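Local structure of arabinan endo-1,5-alpha-l-arabinosidase A (Cellvibrio cellulosa, 1GYH) at residues D269-A281 with L286-G298. The protein hydrolyses the alpha-1,5-linked arabinofuranosyl chain of arabinan in plant cell walls, releasing almost exclusively arabinotriose. Sequence-based numbering, arbitrary orientation.
Sequences DGKDYLVLHAYEA and LQKLKILNLHWDG
Asp272 meets Leu294 and Trp296 near one end of the hairpin. Leu294 N donates to Asp272 O (3.0 Å), and the carboxylate reaches the indole: Trp296 NE1 donates to Asp272 OD2 (2.9 Å) on the anti side, the two planes almost perpendicular. An acid suits this buried place because OD2 also pairs with Lys199. Leu294 CB packs on Asp272 CB (3.9 Å), and leucine suits the spot because its side chain also lies on Pro302.

Next along, Leu274 forms a hydrogen-bonded antiparallel pair with Leu292, Leu274 N to Leu292 O at 3.0 Å and Leu274 O to Leu292 N at 2.9 Å. Leu274 CB meets Leu292 CB (4.5 Å) and Leu292 CD1 reaches Leu276 CG (4.3 Å), so branched leucines fill this face. At the far end Lys288 folds at its second and fourth torsions (-54° and -42°); its NZ forms salt bridges with Glu280 OE1 (2.7 Å) and Asp283 and bonds to Leu286 O.

Here Gln287, a probable substrate ligand, sets OE1 at the Tyr279 ring edge, and His277 ND1 bonds to Asp9 N, of the likely catalytic base. This antiparallel hairpin forms the middle of one blade in the five-bladed beta-propeller of family 43.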
loop_
_atom_site.group_PDB
_atom_site.type_symbol
_atom_site.label_atom_id
_atom_site.label_comp_id
_atom_site.label_asym_id
_atom_site.label_seq_id
_atom_site.Cartn_x
_atom_site.Cartn_y
_atom_site.Cartn_z
ATOM N N ASP A 269 -2.641 -18.059 -9.100
ATOM C CA ASP A 269 -3.111 -19.195 -9.917
ATOM C C ASP A 269 -3.570 -18.745 -11.313
ATOM O O ASP A 269 -4.643 -19.156 -11.780
ATOM C CB ASP A 269 -4.259 -19.927 -9.228
ATOM C CG ASP A 269 -3.931 -20.310 -7.818
ATOM O OD1 ASP A 269 -2.827 -20.841 -7.537
ATOM O OD2 ASP A 269 -4.727 -20.097 -6.899
ATOM N N GLY A 270 -2.778 -17.871 -11.937
ATOM C CA GLY A 270 -2.930 -17.547 -13.359
ATOM C C GLY A 270 -3.982 -16.499 -13.661
ATOM O O GLY A 270 -4.314 -16.273 -14.825
ATOM N N LYS A 271 -4.481 -15.812 -12.628
ATOM C CA LYS A 271 -5.435 -14.709 -12.832
ATOM C C LYS A 271 -5.048 -13.511 -11.957
ATOM O O LYS A 271 -4.364 -13.673 -10.950
ATOM C CB LYS A 271 -6.832 -15.152 -12.460
ATOM C CG LYS A 271 -7.428 -16.136 -13.442
ATOM C CD LYS A 271 -8.655 -16.804 -12.851
ATOM C CE LYS A 271 -9.830 -15.806 -12.708
ATOM N NZ LYS A 271 -10.190 -15.175 -14.010
ATOM N N ASP A 272 -5.518 -12.324 -12.318
ATOM C CA ASP A 272 -5.057 -11.114 -11.635
ATOM C C ASP A 272 -6.185 -10.430 -10.862
ATOM O O ASP A 272 -7.360 -10.469 -11.290
ATOM C CB ASP A 272 -4.474 -10.150 -12.640
ATOM C CG ASP A 272 -3.419 -10.796 -13.555
ATOM O OD1 ASP A 272 -2.533 -11.569 -13.090
ATOM O OD2 ASP A 272 -3.405 -10.518 -14.780
ATOM N N TYR A 273 -5.802 -9.764 -9.757
ATOM C CA TYR A 273 -6.751 -9.218 -8.788
ATOM C C TYR A 273 -6.274 -7.850 -8.277
ATOM O O TYR A 273 -5.098 -7.622 -8.037
ATOM C CB TYR A 273 -6.958 -10.190 -7.627
ATOM C CG TYR A 273 -7.516 -11.575 -8.057
ATOM C CD1 TYR A 273 -6.649 -12.589 -8.453
ATOM C CD2 TYR A 273 -8.890 -11.852 -8.044
ATOM C CE1 TYR A 273 -7.127 -13.850 -8.849
ATOM C CE2 TYR A 273 -9.396 -13.118 -8.436
ATOM C CZ TYR A 273 -8.495 -14.108 -8.816
ATOM O OH TYR A 273 -8.920 -15.373 -9.165
ATOM N N LEU A 274 -7.211 -6.942 -8.169
ATOM C CA LEU A 274 -7.018 -5.614 -7.575
ATOM C C LEU A 274 -7.688 -5.626 -6.159
ATOM O O LEU A 274 -8.832 -6.052 -6.028
ATOM C CB LEU A 274 -7.712 -4.580 -8.453
ATOM C CG LEU A 274 -7.499 -3.108 -8.014
ATOM C CD1 LEU A 274 -6.126 -2.650 -8.251
ATOM C CD2 LEU A 274 -8.460 -2.190 -8.733
ATOM N N VAL A 275 -6.967 -5.159 -5.136
ATOM C CA VAL A 275 -7.401 -5.219 -3.705
ATOM C C VAL A 275 -7.369 -3.759 -3.187
ATOM O O VAL A 275 -6.367 -3.080 -3.330
ATOM C CB VAL A 275 -6.476 -6.125 -2.873
ATOM C CG1 VAL A 275 -6.929 -6.275 -1.392
ATOM C CG2 VAL A 275 -6.451 -7.533 -3.459
ATOM N N LEU A 276 -8.472 -3.277 -2.648
ATOM C CA LEU A 276 -8.574 -1.863 -2.236
ATOM C C LEU A 276 -9.622 -1.639 -1.135
ATOM O O LEU A 276 -10.381 -2.556 -0.784
ATOM C CB LEU A 276 -8.907 -0.981 -3.450
ATOM C CG LEU A 276 -10.191 -1.210 -4.261
ATOM C CD1 LEU A 276 -11.415 -0.731 -3.495
ATOM C CD2 LEU A 276 -10.139 -0.443 -5.547
ATOM N N HIS A 277 -9.655 -0.420 -0.578
ATOM C CA HIS A 277 -10.777 -0.039 0.277
ATOM C C HIS A 277 -11.640 0.997 -0.407
ATOM O O HIS A 277 -11.161 1.758 -1.252
ATOM C CB HIS A 277 -10.338 0.420 1.681
ATOM C CG HIS A 277 -9.670 1.762 1.725
ATOM N ND1 HIS A 277 -8.320 1.908 1.975
ATOM C CD2 HIS A 277 -10.166 3.017 1.587
ATOM C CE1 HIS A 277 -8.012 3.193 1.991
ATOM N NE2 HIS A 277 -9.106 3.891 1.738
ATOM N N ALA A 278 -12.909 1.008 -0.034
ATOM C CA ALA A 278 -13.883 1.905 -0.599
ATOM C C ALA A 278 -14.889 2.341 0.460
ATOM O O ALA A 278 -15.396 1.512 1.210
ATOM C CB ALA A 278 -14.596 1.229 -1.812
ATOM N N TYR A 279 -15.222 3.646 0.469
ATOM C CA TYR A 279 -16.085 4.199 1.529
ATOM C C TYR A 279 -17.583 4.093 1.193
ATOM O O TYR A 279 -18.063 4.720 0.239
ATOM C CB TYR A 279 -15.679 5.683 1.806
ATOM C CG TYR A 279 -14.193 5.900 2.143
ATOM C CD1 TYR A 279 -13.661 5.588 3.421
ATOM C CD2 TYR A 279 -13.311 6.424 1.212
ATOM C CE1 TYR A 279 -12.289 5.778 3.712
ATOM C CE2 TYR A 279 -11.939 6.614 1.515
ATOM C CZ TYR A 279 -11.424 6.313 2.775
ATOM O OH TYR A 279 -10.037 6.512 3.080
ATOM N N GLU A 280 -18.335 3.357 1.996
ATOM C CA GLU A 280 -19.712 3.021 1.680
ATOM C C GLU A 280 -20.647 4.098 2.151
ATOM O O GLU A 280 -20.895 4.213 3.366
ATOM C CB GLU A 280 -20.125 1.696 2.356
ATOM C CG GLU A 280 -21.435 1.130 1.828
ATOM C CD GLU A 280 -21.768 -0.266 2.348
ATOM O OE1 GLU A 280 -21.053 -0.820 3.206
ATOM O OE2 GLU A 280 -22.795 -0.810 1.887
ATOM N N ALA A 281 -21.243 4.825 1.202
ATOM C CA ALA A 281 -22.104 5.938 1.537
ATOM C C ALA A 281 -23.307 5.544 2.375
ATOM O O ALA A 281 -23.727 6.311 3.228
ATOM C CB ALA A 281 -22.552 6.676 0.290
ATOM N N LEU A 286 -18.098 4.209 5.977
ATOM C CA LEU A 286 -17.149 3.237 6.529
ATOM C C LEU A 286 -16.507 2.385 5.412
ATOM O O LEU A 286 -17.199 1.678 4.675
ATOM C CB LEU A 286 -17.849 2.329 7.548
ATOM C CG LEU A 286 -16.975 1.257 8.252
ATOM C CD1 LEU A 286 -15.780 1.885 8.984
ATOM C CD2 LEU A 286 -17.807 0.407 9.224
ATOM N N GLN A 287 -15.193 2.457 5.365
ATOM C CA GLN A 287 -14.312 1.777 4.422
ATOM C C GLN A 287 -14.534 0.246 4.505
ATOM O O GLN A 287 -14.522 -0.335 5.597
ATOM C CB GLN A 287 -12.854 2.106 4.766
ATOM C CG GLN A 287 -12.505 1.928 6.254
ATOM C CD GLN A 287 -12.537 3.228 7.094
ATOM O OE1 GLN A 287 -13.327 4.156 6.826
ATOM N NE2 GLN A 287 -11.720 3.260 8.146
ATOM N N LYS A 288 -14.782 -0.382 3.340
ATOM C CA LYS A 288 -14.922 -1.819 3.241
ATOM C C LYS A 288 -13.837 -2.370 2.291
ATOM O O LYS A 288 -13.412 -1.695 1.336
ATOM C CB LYS A 288 -16.300 -2.167 2.690
ATOM C CG LYS A 288 -17.492 -1.655 3.466
ATOM C CD LYS A 288 -17.497 -2.018 4.934
ATOM C CE LYS A 288 -18.831 -1.662 5.636
ATOM N NZ LYS A 288 -19.354 -0.372 5.246
ATOM N N LEU A 289 -13.408 -3.605 2.570
ATOM C CA LEU A 289 -12.596 -4.388 1.644
ATOM C C LEU A 289 -13.320 -4.640 0.318
ATOM O O LEU A 289 -14.501 -5.018 0.297
ATOM C CB LEU A 289 -12.267 -5.740 2.258
ATOM C CG LEU A 289 -11.468 -6.680 1.322
ATOM C CD1 LEU A 289 -10.089 -6.138 1.067
ATOM C CD2 LEU A 289 -11.395 -8.027 1.933
ATOM N N LYS A 290 -12.591 -4.466 -0.781
ATOM C CA LYS A 290 -13.096 -4.845 -2.108
ATOM C C LYS A 290 -11.963 -5.555 -2.894
ATOM O O LYS A 290 -10.826 -5.095 -2.903
ATOM C CB LYS A 290 -13.675 -3.659 -2.881
ATOM C CG LYS A 290 -14.902 -3.049 -2.339
ATOM C CD LYS A 290 -16.147 -3.956 -2.274
ATOM C CE LYS A 290 -17.223 -3.376 -1.375
ATOM N NZ LYS A 290 -18.509 -4.149 -1.332
ATOM N N ILE A 291 -12.283 -6.719 -3.464
ATOM C CA ILE A 291 -11.395 -7.459 -4.378
ATOM C C ILE A 291 -12.122 -7.536 -5.738
ATOM O O ILE A 291 -13.288 -7.954 -5.804
ATOM C CB ILE A 291 -11.125 -8.885 -3.855
ATOM C CG1 ILE A 291 -10.533 -8.833 -2.448
ATOM C CG2 ILE A 291 -10.204 -9.648 -4.844
ATOM C CD1 ILE A 291 -10.222 -10.139 -1.836
ATOM N N LEU A 292 -11.463 -7.048 -6.786
ATOM C CA LEU A 292 -12.015 -6.969 -8.136
ATOM C C LEU A 292 -11.148 -7.772 -9.095
ATOM O O LEU A 292 -9.922 -7.863 -8.905
ATOM C CB LEU A 292 -12.056 -5.532 -8.661
ATOM C CG LEU A 292 -12.974 -4.525 -7.914
ATOM C CD1 LEU A 292 -12.241 -4.028 -6.779
ATOM C CD2 LEU A 292 -13.343 -3.324 -8.819
ATOM N N ASN A 293 -11.781 -8.355 -10.115
ATOM C CA ASN A 293 -11.019 -9.049 -11.177
ATOM C C ASN A 293 -10.339 -8.025 -12.067
ATOM O O ASN A 293 -10.948 -7.069 -12.529
ATOM C CB ASN A 293 -11.938 -10.001 -11.981
ATOM C CG ASN A 293 -12.563 -11.081 -11.104
ATOM O OD1 ASN A 293 -11.859 -11.971 -10.598
ATOM N ND2 ASN A 293 -13.901 -10.988 -10.880
ATOM N N LEU A 294 -9.043 -8.207 -12.273
ATOM C CA LEU A 294 -8.223 -7.295 -13.027
ATOM C C LEU A 294 -8.049 -7.858 -14.450
ATOM O O LEU A 294 -7.419 -8.926 -14.633
ATOM C CB LEU A 294 -6.867 -7.126 -12.326
ATOM C CG LEU A 294 -5.889 -6.018 -12.748
ATOM C CD1 LEU A 294 -6.526 -4.649 -12.797
ATOM C CD2 LEU A 294 -4.697 -6.034 -11.738
ATOM N N HIS A 295 -8.575 -7.126 -15.427
ATOM C CA HIS A 295 -8.462 -7.472 -16.878
ATOM C C HIS A 295 -7.443 -6.567 -17.601
ATOM O O HIS A 295 -6.939 -5.610 -17.016
ATOM C CB HIS A 295 -9.834 -7.369 -17.583
ATOM C CG HIS A 295 -10.902 -8.148 -16.893
ATOM N ND1 HIS A 295 -11.753 -7.578 -15.965
ATOM C CD2 HIS A 295 -11.191 -9.468 -16.912
ATOM C CE1 HIS A 295 -12.543 -8.515 -15.473
ATOM N NE2 HIS A 295 -12.217 -9.672 -16.023
ATOM N N TRP A 296 -7.130 -6.899 -18.859
ATOM C CA TRP A 296 -6.162 -6.146 -19.677
ATOM C C TRP A 296 -6.726 -5.932 -21.067
ATOM O O TRP A 296 -7.189 -6.877 -21.698
ATOM C CB TRP A 296 -4.786 -6.865 -19.715
ATOM C CG TRP A 296 -4.313 -7.210 -18.326
ATOM C CD1 TRP A 296 -4.708 -8.275 -17.591
ATOM C CD2 TRP A 296 -3.463 -6.428 -17.471
ATOM N NE1 TRP A 296 -4.141 -8.233 -16.339
ATOM C CE2 TRP A 296 -3.380 -7.101 -16.235
ATOM C CE3 TRP A 296 -2.771 -5.213 -17.618
ATOM C CZ2 TRP A 296 -2.610 -6.640 -15.181
ATOM C CZ3 TRP A 296 -2.022 -4.744 -16.560
ATOM C CH2 TRP A 296 -1.949 -5.452 -15.359
ATOM N N ASP A 297 -6.701 -4.685 -21.540
ATOM C CA ASP A 297 -7.312 -4.315 -22.802
ATOM C C ASP A 297 -6.359 -4.512 -23.980
ATOM O O ASP A 297 -5.224 -4.915 -23.796
ATOM C CB ASP A 297 -7.916 -2.874 -22.772
ATOM C CG ASP A 297 -6.867 -1.730 -22.703
ATOM O OD1 ASP A 297 -5.643 -1.905 -23.004
ATOM O OD2 ASP A 297 -7.244 -0.561 -22.347
ATOM N N GLY A 298 -6.871 -4.236 -25.173
ATOM C CA GLY A 298 -6.160 -4.400 -26.450
ATOM C C GLY A 298 -4.916 -3.554 -26.634
ATOM O O GLY A 298 -4.085 -3.859 -27.485
HETATM O O HOH W 1 -9.477 -12.348 -11.907
HETATM O O HOH W 2 -6.926 -11.630 -14.948
#